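Local atomic coordinates of proximal thread matrix protein 1 (Mytilus galloprovincialis, PDB entry 4CN9), a protein that binds collagen in the matrix of the mussel byssus, probably through its two von Willebrand factor type A domains, and carries bound zinc. Residues T295-V299 and F310-D314; A256-D260 and M280-V284; V284-T290 and S316-K322; Y273-K277 and I325-P330; V392-I396 and L407-A411. One frame throughout, in Å; residues are numbered along the deposited sequence.

Interaction 1 of 5, residues T295-V299 and F310-D314; sequences TQFAV and FGLKD. With SO4 (sulfate ion), chain G.
Val299 and Phe310 pair as an antiparallel hydrogen-bonded pair, and two backbone bonds join them. Val299 N gives its hydrogen to Phe310 O at 2.9 Å, with the donor in the carbonyl plane. The return bond, from Phe310 N to Val299 O, is weak at 3.3 Å. The Phe310 ring also folds back against this pair. Its CG sits between its own backbone N and carbonyl carbon (chi1 61°), which lays one ring face against CB of Val299. CG2 of Val299 comes to 3.4 Å from Phe310 CZ. Phe297 O lies at the ring edge, in plane. This is the edge of the six-stranded sheet of a von Willebrand factor type A domain, where strand 306-310 is the outermost strand beside 295-302. Past Phe310 the pairing stops and a type I turn runs from Gly311 to Asp314. A water links the two segments: it accepts from Phe297 N at 2.9 Å and donates to Leu312 O. Phe297 O receives a CA-H...O contact from Leu312 CA. The Gln296 amide is held at both ends. Its OE1 accepts from Lys313 NZ at 2.8 Å, and its NE2 bonds to Asp254 OD1. Leu312 CD2 packs on Ala298 CB at 3.9 Å. A sulfate, probably from the crystallisation liquor, accepts from Lys313 N through O2 at 3.0 Å and is also bonded by Lys308 NZ.

Interaction 2 of 5, residues A256-D260 and M280-V284; sequences AFVFD and MKDIV
Met280 reaches from its helix between the rings of Phe257 and Phe259 and touches both. Its CB lies over the centre of the Phe257 ring, 3.9 Å from the centroid. The CG follows over the same face. The sulfur makes a Met-aromatic contact with each ring, oblique to both, and it comes within 3.3 Å of Phe259 CD2. The chain is extended as far as SD and then bends (chi3 -61°). That bend brings the CE methyl over the Phe259 face, 3.5 Å from the ring centroid, as a CH-pi contact. Strand 253-260 and helix 272-285 are the first two elements of a beta-alpha-beta unit that strand 295-302 completes. The two short segments run antiparallel, at 172°, with axes 11.1 Å apart, and the Met280 and phenylalanine side chains span that distance. The side chains of Ile283 and Val284 pack less closely at the Phe257 edge. Ile283 CG2 is 4.0 Å from Phe257 CZ, and Val284 CG2 is 4.0 Å from Phe257 CE2, both near the ring plane. All five touching residues are buried. The solvent side belongs to the far face of the helix, where Asp282 is exposed and Lys281 partly so. Lys281 points away from the strand and forms a salt bridge with Asp326 OD2. On the other face of the strand, Val258 packs against strand 362-369.

Interaction 3 of 5, residues V284-T290 and S316-K322; sequences VDRFNKT and SSKADIK
The C-terminal end of helix 272-285, with the loop after it, meets the N-terminal start of helix 318-327 on one side of the von Willebrand factor type A domain. Thr290 and Ser316 are nearest in the backbone. Thr290 OG1 donates to Ser316 O at 2.7 Å, but from above the carbonyl plane, not along a lone pair. The hydroxyl stands between the backbone N and the carbonyl carbon of Thr290 (chi1 54°), which leaves CG2 to pack on Lys318 CG at 3.7 Å. Lys318 then runs out fully extended past Val284. Its NZ donates to Phe287 O at 2.6 Å, almost straight in line with the C=O bond (178°). A water that donates to Asn288 O accepts weakly from the same ammonium. Next to it, Lys322 crosses Asp285 at about a right angle. Its NZ is 3.1 Å from Asp285 OD1 and 3.2 Å from OD2, and both oxygens use their syn lone pairs, so this salt bridge is forked. Beneath the charged layer, Ile321 CG2 touches Val284 CG2 at 3.9 Å, and Ile321 CD1 meets the Thr290 side chain tip to tip. Phe297 of strand 295-302 closes this apolar floor. Ser317 is the N-cap of the second helix: its OG accepts from Asp320 N at 3.0 Å. This is a helix N-cap bond, placed here beside the end of another helix.

Interaction 4 of 5, residues Y273-K277 and I325-P330; sequences YQLMK and IDKVTP. Unlike the reference sequence in segment 325-330: Thr329 (reference Ser).
The Tyr273 ring carries Pro330 on one face and Val328 O at its edge. Pro330 CB sits 4.1 Å from the ring centroid, displaced toward the rim, as a CH-pi contact. Pro330 CD comes closer to the rim, 3.6 Å from Tyr273 CE2. Val328 O lies in the ring plane and takes a weak hydrogen bond from Tyr273 OH at 3.4 Å. The second flat pair is Gln274 and Asp326. Gln274 NE2 donates to Asp326 OD1 at 3.1 Å, nearly in its own amide plane, but it meets the carboxylate on the syn side 35° out of plane. The two planes are 49° apart. Each group has another partner: Gln274 NE2 also bonds Asn278 OD1, and Asp326 OD2 forms a salt bridge with Lys281. Between these pairs Lys277 extends along Ile325, its chain straight beyond CG (chi2 171°). Its NZ grips two carbonyls where helix 318-327 ends. The bond to Val328 O is 2.7 Å and lies in the carbonyl plane. The bond to Asp326 O is 2.8 Å and comes from above the plane. Val328 O thus serves both the lysine and the tyrosine. The contact ties the N-terminal part of helix 272-285 to the C-terminal end of helix 318-327. The side chains of Tyr273 and Val328 both touch Phe259 of strand 253-260, while Ile325 touches Val299 of strand 295-302.

Interaction 5 of 5, residues V392-I396 and L407-A411; sequences VIVAI and LINIA
Ala395 CB is the centre of the contact and is touched by three residues of segment 407-411. Leu407 O is 3.6 Å from it, and Leu407 CB is 4.0 Å away. Ile410 CG1 comes to 3.8 Å from Ala395 CB, and Ala411 CB to 4.1 Å. The small methyl lets the helix come close at Leu407, with the CA atoms of Ala395 and Leu407 5.4 Å apart. Ile410 reaches the alanine because its CG1 stands between its own backbone N and carbonyl carbon (chi1 73°), which turns CG1 and CD1 to the strand. Two residues earlier on the strand, Ile393 lies against the last turn of the helix. Its CD1 is 3.5 Å from Ile410 O, and its carbonyl oxygen receives a CA-H...O contact from Ala411 CA at 3.5 Å. Leu407 CD2 extends the contact up to the backbone of Ile396. In the next shell, polar groups fix the helix end. Ile410 O accepts from Arg387 NH1, and Ala411 O from Lys218 NZ, a residue of the other von Willebrand factor type A domain. Ser412 OG bonds Ile393 N. Strand 391-398, helix 404-410 and strand 417-420 form a beta-alpha-beta unit, in which the helix covers the junction of the two parallel strands. Val417 packs on Leu407 and Ala411, Leu367 of strand 362-369 touches Ile410, and helix 379-388 flanks Ile410 through Pro379 and Ser383.

In the fold
All five contacts lie in the second von Willebrand factor type A domain and away from the zinc sites. Interactions 1 to 4 form one cluster, with centres 9 to 16 Å apart. Helix 272-285 serves interactions 2, 3 and 4, and helix 318-327 serves 3 and 4. Val284 belongs to both 2 and 3. Interactions 1, 2 and 5 reach the same six-stranded sheet, where strands 295-302 and 253-260 are neighbours. Along the chain, interaction 1 falls between the segments of 3 and of 4, and 2 alternates with 4. Interaction 5 comes last, 14 to 23 Å away, toward the other edge of the sheet. Interactions 2 and 5 pack helices on the sheet, 3 and 4 join helices 272-285 and 318-327, and 1 lies at the sheet edge.

Interaction 1 of 5, residues T295-V299 and F310-D314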
# COMPACT_ATOMS: atom_id res chain seq x y z
N THR A 295 17.02 14.10 -2.33
CA THR A 295 16.62 12.95 -3.11
C THR A 295 17.77 12.46 -3.97
O THR A 295 18.41 13.24 -4.70
CB THR A 295 15.44 13.30 -4.00
OG1 THR A 295 14.47 14.00 -3.22
CG2 THR A 295 14.82 12.03 -4.62
N GLN A 296 18.05 11.18 -3.87
CA GLN A 296 19.08 10.56 -4.70
C GLN A 296 18.38 9.70 -5.73
O GLN A 296 17.32 9.13 -5.45
CB GLN A 296 20.01 9.75 -3.83
CG GLN A 296 20.89 10.61 -2.96
CD GLN A 296 21.98 9.84 -2.25
OE1 GLN A 296 23.14 10.26 -2.25
NE2 GLN A 296 21.62 8.72 -1.64
N PHE A 297 18.96 9.63 -6.92
CA PHE A 297 18.39 8.86 -8.02
C PHE A 297 19.38 7.82 -8.55
O PHE A 297 20.58 8.02 -8.48
CB PHE A 297 17.99 9.79 -9.16
CG PHE A 297 16.71 10.53 -8.92
CD1 PHE A 297 15.49 9.94 -9.21
CD2 PHE A 297 16.72 11.81 -8.41
CE1 PHE A 297 14.30 10.62 -8.99
CE2 PHE A 297 15.53 12.49 -8.19
CZ PHE A 297 14.33 11.90 -8.47
N ALA A 298 18.87 6.72 -9.08
CA ALA A 298 19.69 5.71 -9.74
C ALA A 298 18.92 5.21 -10.97
O ALA A 298 17.69 5.33 -11.03
CB ALA A 298 19.96 4.55 -8.78
N VAL A 299 19.65 4.67 -11.94
CA VAL A 299 19.03 4.05 -13.11
C VAL A 299 19.57 2.63 -13.35
O VAL A 299 20.80 2.40 -13.36
CB VAL A 299 19.26 4.89 -14.39
CG1 VAL A 299 18.99 4.05 -15.64
CG2 VAL A 299 18.39 6.13 -14.36
N PHE A 310 23.69 4.02 -13.36
CA PHE A 310 24.30 4.78 -12.29
C PHE A 310 23.60 4.53 -10.97
O PHE A 310 22.39 4.32 -10.92
CB PHE A 310 24.40 6.29 -12.63
CG PHE A 310 23.07 6.99 -12.87
CD1 PHE A 310 22.33 7.51 -11.81
CD2 PHE A 310 22.59 7.18 -14.16
CE1 PHE A 310 21.15 8.21 -12.04
CE2 PHE A 310 21.41 7.85 -14.39
CZ PHE A 310 20.68 8.36 -13.33
N GLY A 311 24.40 4.49 -9.90
CA GLY A 311 23.90 4.30 -8.56
C GLY A 311 23.56 5.63 -7.91
O GLY A 311 23.77 6.70 -8.49
N LEU A 312 23.06 5.53 -6.68
CA LEU A 312 22.49 6.65 -5.94
C LEU A 312 23.51 7.74 -5.58
O LEU A 312 23.14 8.90 -5.34
CB LEU A 312 21.85 6.11 -4.65
CG LEU A 312 20.61 5.23 -4.79
CD1 LEU A 312 20.34 4.49 -3.51
CD2 LEU A 312 19.39 6.06 -5.19
N LYS A 313 24.79 7.37 -5.56
CA LYS A 313 25.83 8.29 -5.10
C LYS A 313 26.65 8.92 -6.22
O LYS A 313 27.57 9.71 -5.95
CB LYS A 313 26.76 7.57 -4.13
CG LYS A 313 26.16 7.34 -2.76
CD LYS A 313 26.07 8.64 -1.98
CE LYS A 313 25.39 8.45 -0.62
NZ LYS A 313 24.84 9.74 -0.11
N ASP A 314 26.32 8.60 -7.48
CA ASP A 314 27.06 9.14 -8.62
C ASP A 314 26.85 10.65 -8.83
O ASP A 314 27.79 11.37 -9.16
CB ASP A 314 26.68 8.43 -9.93
CG ASP A 314 27.44 7.13 -10.14
OD1 ASP A 314 28.37 6.81 -9.36
OD2 ASP A 314 27.14 6.44 -11.13
S SO4 G . 26.83 3.50 -5.90
O1 SO4 G . 27.02 2.81 -7.17
O2 SO4 G . 26.23 4.82 -6.14
O3 SO4 G . 28.11 3.69 -5.23
O4 SO4 G . 25.95 2.66 -5.08
O HOH W 1 21.61 10.86 -6.79

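Interaction 2 of 5, residues A256-D260 and M280-V284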
# COMPACT_ATOMS: atom_id res chain seq x y z
N ALA A 256 14.95 4.69 -7.57
CA ALA A 256 15.54 4.00 -8.71
C ALA A 256 14.57 3.84 -9.87
O ALA A 256 13.48 3.26 -9.71
CB ALA A 256 16.09 2.65 -8.26
N PHE A 257 14.95 4.37 -11.03
CA PHE A 257 14.25 4.08 -12.27
C PHE A 257 14.77 2.75 -12.80
O PHE A 257 15.97 2.59 -13.00
CB PHE A 257 14.49 5.14 -13.34
CG PHE A 257 13.91 6.48 -13.00
CD1 PHE A 257 12.55 6.68 -13.04
CD2 PHE A 257 14.74 7.54 -12.68
CE1 PHE A 257 12.02 7.92 -12.73
CE2 PHE A 257 14.22 8.79 -12.38
CZ PHE A 257 12.85 8.98 -12.40
N VAL A 258 13.87 1.82 -13.02
CA VAL A 258 14.23 0.53 -13.57
C VAL A 258 13.47 0.42 -14.87
O VAL A 258 12.25 0.18 -14.86
CB VAL A 258 13.83 -0.61 -12.63
CG1 VAL A 258 14.18 -1.96 -13.23
CG2 VAL A 258 14.51 -0.42 -11.26
N PHE A 259 14.15 0.65 -15.98
CA PHE A 259 13.43 0.74 -17.24
C PHE A 259 13.96 -0.05 -18.43
O PHE A 259 15.14 -0.37 -18.55
CB PHE A 259 13.19 2.19 -17.63
CG PHE A 259 14.41 2.96 -18.02
CD1 PHE A 259 14.84 2.99 -19.35
CD2 PHE A 259 15.08 3.74 -17.09
CE1 PHE A 259 15.95 3.74 -19.72
CE2 PHE A 259 16.19 4.50 -17.45
CZ PHE A 259 16.63 4.50 -18.77
N ASP A 260 12.99 -0.37 -19.29
CA ASP A 260 13.12 -1.15 -20.49
C ASP A 260 14.03 -0.43 -21.47
O ASP A 260 13.83 0.74 -21.78
CB ASP A 260 11.70 -1.28 -21.06
CG ASP A 260 11.60 -2.14 -22.29
OD1 ASP A 260 12.63 -2.56 -22.87
OD2 ASP A 260 10.43 -2.41 -22.67
N MET A 280 11.04 10.49 -17.28
CA MET A 280 11.87 10.33 -16.09
C MET A 280 12.56 11.63 -15.67
O MET A 280 12.63 11.95 -14.48
CB MET A 280 12.89 9.22 -16.32
CG MET A 280 12.20 7.89 -16.49
SD MET A 280 13.29 6.50 -16.76
CE MET A 280 14.10 6.98 -18.29
N LYS A 281 13.08 12.39 -16.64
CA LYS A 281 13.66 13.70 -16.35
C LYS A 281 12.64 14.67 -15.74
O LYS A 281 12.98 15.43 -14.84
CB LYS A 281 14.28 14.28 -17.63
CG LYS A 281 15.56 13.59 -18.02
CD LYS A 281 15.82 13.64 -19.52
CE LYS A 281 15.73 15.04 -20.04
NZ LYS A 281 15.85 15.13 -21.52
N ASP A 282 11.40 14.64 -16.22
CA ASP A 282 10.35 15.48 -15.67
C ASP A 282 10.06 15.13 -14.21
O ASP A 282 9.82 16.01 -13.39
CB ASP A 282 9.06 15.41 -16.50
CG ASP A 282 9.20 16.12 -17.85
OD1 ASP A 282 10.20 16.82 -18.06
OD2 ASP A 282 8.29 15.97 -18.71
N ILE A 283 10.12 13.84 -13.88
CA ILE A 283 9.95 13.40 -12.50
C ILE A 283 11.07 13.92 -11.62
O ILE A 283 10.82 14.42 -10.51
CB ILE A 283 9.87 11.85 -12.45
CG1 ILE A 283 8.55 11.42 -13.09
CG2 ILE A 283 9.99 11.33 -11.01
CD1 ILE A 283 8.46 9.95 -13.33
N VAL A 284 12.30 13.83 -12.10
CA VAL A 284 13.43 14.34 -11.34
C VAL A 284 13.22 15.82 -10.99
O VAL A 284 13.49 16.25 -9.86
CB VAL A 284 14.75 14.14 -12.12
CG1 VAL A 284 15.88 14.94 -11.50
CG2 VAL A 284 15.11 12.65 -12.17

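Interaction 3 of 5, residues V284-T290 and S316-K322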
# COMPACT_ATOMS: atom_id res chain seq x y z
N VAL A 284 12.30 13.83 -12.10
CA VAL A 284 13.43 14.34 -11.34
C VAL A 284 13.22 15.82 -10.99
O VAL A 284 13.49 16.25 -9.86
CB VAL A 284 14.75 14.14 -12.12
CG1 VAL A 284 15.88 14.94 -11.50
CG2 VAL A 284 15.11 12.65 -12.17
N ASP A 285 12.74 16.59 -11.96
CA ASP A 285 12.53 18.03 -11.77
C ASP A 285 11.49 18.37 -10.70
O ASP A 285 11.46 19.49 -10.22
CB ASP A 285 12.14 18.70 -13.09
CG ASP A 285 13.34 19.03 -13.95
OD1 ASP A 285 14.47 19.15 -13.41
OD2 ASP A 285 13.15 19.17 -15.18
N ARG A 286 10.65 17.41 -10.34
CA ARG A 286 9.61 17.67 -9.35
C ARG A 286 10.10 17.55 -7.92
O ARG A 286 9.39 17.91 -6.99
CB ARG A 286 8.40 16.75 -9.59
CG ARG A 286 7.78 16.95 -10.96
CD ARG A 286 6.97 18.22 -11.01
NE ARG A 286 5.80 18.11 -10.16
CZ ARG A 286 4.59 17.76 -10.59
NH1 ARG A 286 4.38 17.49 -11.87
NH2 ARG A 286 3.59 17.67 -9.73
N PHE A 287 11.32 17.05 -7.73
CA PHE A 287 11.88 17.00 -6.38
C PHE A 287 12.60 18.30 -6.03
O PHE A 287 13.22 18.94 -6.88
CB PHE A 287 12.77 15.77 -6.19
CG PHE A 287 12.00 14.48 -6.15
CD1 PHE A 287 11.60 13.87 -7.32
CD2 PHE A 287 11.62 13.91 -4.95
CE1 PHE A 287 10.86 12.70 -7.29
CE2 PHE A 287 10.90 12.73 -4.92
CZ PHE A 287 10.51 12.13 -6.08
N ASN A 288 12.51 18.69 -4.76
CA ASN A 288 12.98 19.99 -4.32
C ASN A 288 14.49 20.10 -4.37
O ASN A 288 15.03 21.13 -4.76
CB ASN A 288 12.50 20.26 -2.89
CG ASN A 288 12.96 21.62 -2.38
OD1 ASN A 288 12.60 22.65 -2.94
ND2 ASN A 288 13.77 21.62 -1.32
N LYS A 289 15.17 19.01 -4.00
CA LYS A 289 16.62 19.03 -3.91
C LYS A 289 17.18 17.63 -4.08
O LYS A 289 16.74 16.70 -3.41
CB LYS A 289 17.08 19.57 -2.55
CG LYS A 289 18.60 19.73 -2.48
CD LYS A 289 19.06 20.59 -1.31
CE LYS A 289 18.89 19.88 0.02
NZ LYS A 289 19.06 20.81 1.18
N THR A 290 18.16 17.49 -4.95
CA THR A 290 18.77 16.19 -5.19
C THR A 290 20.11 16.08 -4.50
O THR A 290 20.74 17.10 -4.15
CB THR A 290 18.95 15.94 -6.70
OG1 THR A 290 19.67 17.02 -7.29
CG2 THR A 290 17.59 15.81 -7.37
N SER A 316 24.75 14.47 -7.73
CA SER A 316 24.00 15.25 -6.76
C SER A 316 23.17 16.38 -7.38
O SER A 316 22.28 16.90 -6.73
CB SER A 316 24.93 15.80 -5.66
OG SER A 316 25.98 16.56 -6.21
N SER A 317 23.44 16.76 -8.63
CA SER A 317 22.67 17.83 -9.28
C SER A 317 21.62 17.28 -10.24
O SER A 317 21.81 16.24 -10.86
CB SER A 317 23.60 18.81 -10.03
OG SER A 317 24.04 18.28 -11.25
N LYS A 318 20.53 18.02 -10.39
CA LYS A 318 19.46 17.63 -11.29
C LYS A 318 19.97 17.62 -12.71
O LYS A 318 19.63 16.75 -13.50
CB LYS A 318 18.30 18.62 -11.17
CG LYS A 318 17.40 18.37 -10.00
CD LYS A 318 16.24 19.34 -10.00
CE LYS A 318 15.59 19.40 -8.64
NZ LYS A 318 14.48 20.36 -8.63
N ALA A 319 20.79 18.61 -13.04
CA ALA A 319 21.35 18.70 -14.38
C ALA A 319 22.18 17.46 -14.69
O ALA A 319 22.08 16.90 -15.79
CB ALA A 319 22.18 19.97 -14.54
N ASP A 320 23.00 17.02 -13.74
CA ASP A 320 23.80 15.81 -13.95
C ASP A 320 22.91 14.56 -14.05
O ASP A 320 23.13 13.70 -14.89
CB ASP A 320 24.80 15.61 -12.80
CG ASP A 320 25.97 16.59 -12.84
OD1 ASP A 320 26.26 17.15 -13.92
OD2 ASP A 320 26.58 16.80 -11.76
N ILE A 321 21.92 14.45 -13.18
CA ILE A 321 21.03 13.30 -13.21
C ILE A 321 20.29 13.22 -14.55
O ILE A 321 20.28 12.18 -15.20
CB ILE A 321 20.05 13.33 -12.04
CG1 ILE A 321 20.82 13.11 -10.75
CG2 ILE A 321 18.97 12.25 -12.23
CD1 ILE A 321 20.05 13.47 -9.51
N LYS A 322 19.72 14.34 -14.98
CA LYS A 322 19.00 14.35 -16.25
C LYS A 322 19.89 14.08 -17.45
O LYS A 322 19.50 13.37 -18.36
CB LYS A 322 18.26 15.68 -16.41
CG LYS A 322 17.24 15.90 -15.32
CD LYS A 322 16.36 17.12 -15.55
CE LYS A 322 17.13 18.41 -15.55
NZ LYS A 322 16.23 19.52 -15.97
O HOH W 2 16.73 22.19 -7.16

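Interaction 4 of 5, residues Y273-K277 and I325-P330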
# COMPACT_ATOMS: atom_id res chain seq x y z
N TYR A 273 11.77 6.15 -27.16
CA TYR A 273 12.78 6.04 -26.13
C TYR A 273 13.07 7.41 -25.54
O TYR A 273 13.21 7.55 -24.33
CB TYR A 273 14.03 5.41 -26.73
CG TYR A 273 15.04 4.90 -25.73
CD1 TYR A 273 14.71 3.90 -24.83
CD2 TYR A 273 16.32 5.42 -25.70
CE1 TYR A 273 15.65 3.43 -23.91
CE2 TYR A 273 17.25 4.96 -24.82
CZ TYR A 273 16.92 3.98 -23.92
OH TYR A 273 17.88 3.56 -23.04
N GLN A 274 13.12 8.44 -26.38
CA GLN A 274 13.31 9.79 -25.86
C GLN A 274 12.11 10.27 -25.06
O GLN A 274 12.25 11.03 -24.10
CB GLN A 274 13.62 10.79 -26.97
CG GLN A 274 14.02 12.16 -26.44
CD GLN A 274 15.29 12.10 -25.63
OE1 GLN A 274 16.24 11.41 -26.00
NE2 GLN A 274 15.32 12.80 -24.50
N LEU A 275 10.91 9.87 -25.47
CA LEU A 275 9.71 10.25 -24.73
C LEU A 275 9.77 9.66 -23.31
O LEU A 275 9.43 10.32 -22.32
CB LEU A 275 8.45 9.79 -25.47
CG LEU A 275 8.05 10.61 -26.71
CD1 LEU A 275 6.91 9.93 -27.45
CD2 LEU A 275 7.65 12.04 -26.33
N MET A 276 10.24 8.42 -23.22
CA MET A 276 10.39 7.77 -21.93
C MET A 276 11.46 8.46 -21.07
O MET A 276 11.25 8.69 -19.87
CB MET A 276 10.73 6.28 -22.14
CG MET A 276 10.78 5.46 -20.86
SD MET A 276 11.24 3.72 -21.20
CE MET A 276 12.85 3.96 -21.91
N LYS A 277 12.58 8.83 -21.67
CA LYS A 277 13.60 9.58 -20.94
C LYS A 277 13.06 10.92 -20.44
O LYS A 277 13.32 11.31 -19.30
CB LYS A 277 14.83 9.81 -21.81
CG LYS A 277 15.63 8.57 -22.10
CD LYS A 277 16.70 8.88 -23.14
CE LYS A 277 17.76 7.81 -23.20
NZ LYS A 277 18.73 8.09 -24.31
N ILE A 325 20.61 10.36 -17.55
CA ILE A 325 19.47 9.63 -18.09
C ILE A 325 19.49 9.67 -19.62
O ILE A 325 19.27 8.66 -20.30
CB ILE A 325 18.14 10.21 -17.55
CG1 ILE A 325 17.95 9.77 -16.10
CG2 ILE A 325 16.97 9.76 -18.40
CD1 ILE A 325 16.92 10.55 -15.35
N ASP A 326 19.81 10.84 -20.16
CA ASP A 326 19.78 11.05 -21.60
C ASP A 326 20.87 10.30 -22.37
O ASP A 326 20.69 9.98 -23.56
CB ASP A 326 19.87 12.54 -21.91
CG ASP A 326 18.50 13.17 -22.08
OD1 ASP A 326 17.54 12.43 -22.34
OD2 ASP A 326 18.39 14.40 -21.94
N LYS A 327 21.99 10.03 -21.71
CA LYS A 327 23.09 9.29 -22.32
C LYS A 327 22.85 7.78 -22.42
O LYS A 327 23.57 7.08 -23.13
CB LYS A 327 24.38 9.53 -21.52
CG LYS A 327 25.05 10.86 -21.80
CD LYS A 327 26.40 10.97 -21.08
CE LYS A 327 26.65 12.40 -20.62
NZ LYS A 327 27.87 12.53 -19.76
N VAL A 328 21.83 7.27 -21.74
CA VAL A 328 21.59 5.83 -21.73
C VAL A 328 21.15 5.34 -23.11
O VAL A 328 20.23 5.88 -23.71
CB VAL A 328 20.55 5.45 -20.66
CG1 VAL A 328 20.16 3.98 -20.77
CG2 VAL A 328 21.13 5.73 -19.29
N THR A 329 21.85 4.32 -23.62
CA THR A 329 21.62 3.80 -24.96
C THR A 329 20.79 2.52 -24.93
O THR A 329 20.93 1.71 -24.02
CB THR A 329 22.96 3.46 -25.67
OG1 THR A 329 23.64 2.42 -24.94
CG2 THR A 329 23.86 4.68 -25.73
N PRO A 330 19.92 2.33 -25.92
CA PRO A 330 19.12 1.10 -25.92
C PRO A 330 19.91 -0.09 -26.45
O PRO A 330 20.91 0.07 -27.12
CB PRO A 330 17.95 1.44 -26.84
CG PRO A 330 18.47 2.52 -27.74
CD PRO A 330 19.55 3.25 -27.01

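Interaction 5 of 5, residues V392-I396 and L407-A411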
# COMPACT_ATOMS: atom_id res chain seq x y z
N VAL A 392 9.02 0.84 -1.88
CA VAL A 392 7.73 1.02 -2.52
C VAL A 392 7.91 0.94 -4.03
O VAL A 392 8.75 1.63 -4.58
CB VAL A 392 7.09 2.37 -2.16
CG1 VAL A 392 5.86 2.62 -3.00
CG2 VAL A 392 6.76 2.42 -0.67
N ILE A 393 7.12 0.09 -4.69
CA ILE A 393 7.28 -0.13 -6.13
C ILE A 393 6.07 0.36 -6.94
O ILE A 393 4.92 -0.03 -6.68
CB ILE A 393 7.54 -1.62 -6.45
CG1 ILE A 393 8.73 -2.15 -5.64
CG2 ILE A 393 7.77 -1.80 -7.94
CD1 ILE A 393 9.02 -3.62 -5.83
N VAL A 394 6.37 1.20 -7.91
CA VAL A 394 5.40 1.69 -8.88
C VAL A 394 5.71 1.00 -10.23
O VAL A 394 6.87 0.91 -10.61
CB VAL A 394 5.54 3.22 -9.02
CG1 VAL A 394 4.62 3.77 -10.09
CG2 VAL A 394 5.28 3.89 -7.67
N ALA A 395 4.68 0.51 -10.92
CA ALA A 395 4.83 -0.26 -12.17
C ALA A 395 4.02 0.36 -13.32
O ALA A 395 2.82 0.53 -13.21
CB ALA A 395 4.37 -1.72 -11.97
N ILE A 396 4.70 0.64 -14.43
CA ILE A 396 4.10 1.26 -15.59
C ILE A 396 4.32 0.42 -16.83
O ILE A 396 5.45 0.07 -17.15
CB ILE A 396 4.73 2.65 -15.85
CG1 ILE A 396 4.55 3.54 -14.62
CG2 ILE A 396 4.15 3.27 -17.12
CD1 ILE A 396 5.52 4.71 -14.55
N LEU A 407 2.73 -6.42 -13.95
CA LEU A 407 2.75 -5.11 -13.30
C LEU A 407 2.13 -5.24 -11.92
O LEU A 407 2.66 -4.74 -10.93
CB LEU A 407 1.99 -4.08 -14.12
CG LEU A 407 2.48 -3.81 -15.55
CD1 LEU A 407 1.60 -2.74 -16.16
CD2 LEU A 407 3.95 -3.43 -15.57
N ILE A 408 1.00 -5.94 -11.85
CA ILE A 408 0.28 -6.11 -10.60
C ILE A 408 1.11 -6.93 -9.61
O ILE A 408 1.17 -6.60 -8.42
CB ILE A 408 -1.11 -6.77 -10.82
CG1 ILE A 408 -2.08 -5.79 -11.50
CG2 ILE A 408 -1.70 -7.23 -9.49
CD1 ILE A 408 -3.35 -6.46 -12.07
N ASN A 409 1.81 -7.96 -10.10
CA ASN A 409 2.67 -8.74 -9.22
C ASN A 409 3.80 -7.94 -8.59
O ASN A 409 4.14 -8.17 -7.43
CB ASN A 409 3.29 -9.93 -9.95
CG ASN A 409 2.27 -10.99 -10.31
OD1 ASN A 409 1.13 -10.97 -9.84
ND2 ASN A 409 2.69 -11.94 -11.14
N ILE A 410 4.40 -7.02 -9.34
CA ILE A 410 5.58 -6.35 -8.81
C ILE A 410 5.25 -5.11 -8.00
O ILE A 410 6.01 -4.76 -7.12
CB ILE A 410 6.61 -5.97 -9.90
CG1 ILE A 410 6.13 -4.82 -10.76
CG2 ILE A 410 6.98 -7.18 -10.77
CD1 ILE A 410 7.24 -4.22 -11.61
N ALA A 411 4.15 -4.43 -8.31
CA ALA A 411 3.83 -3.18 -7.62
C ALA A 411 3.44 -3.42 -6.17
O ALA A 411 3.01 -4.52 -5.80
CB ALA A 411 2.71 -2.46 -8.33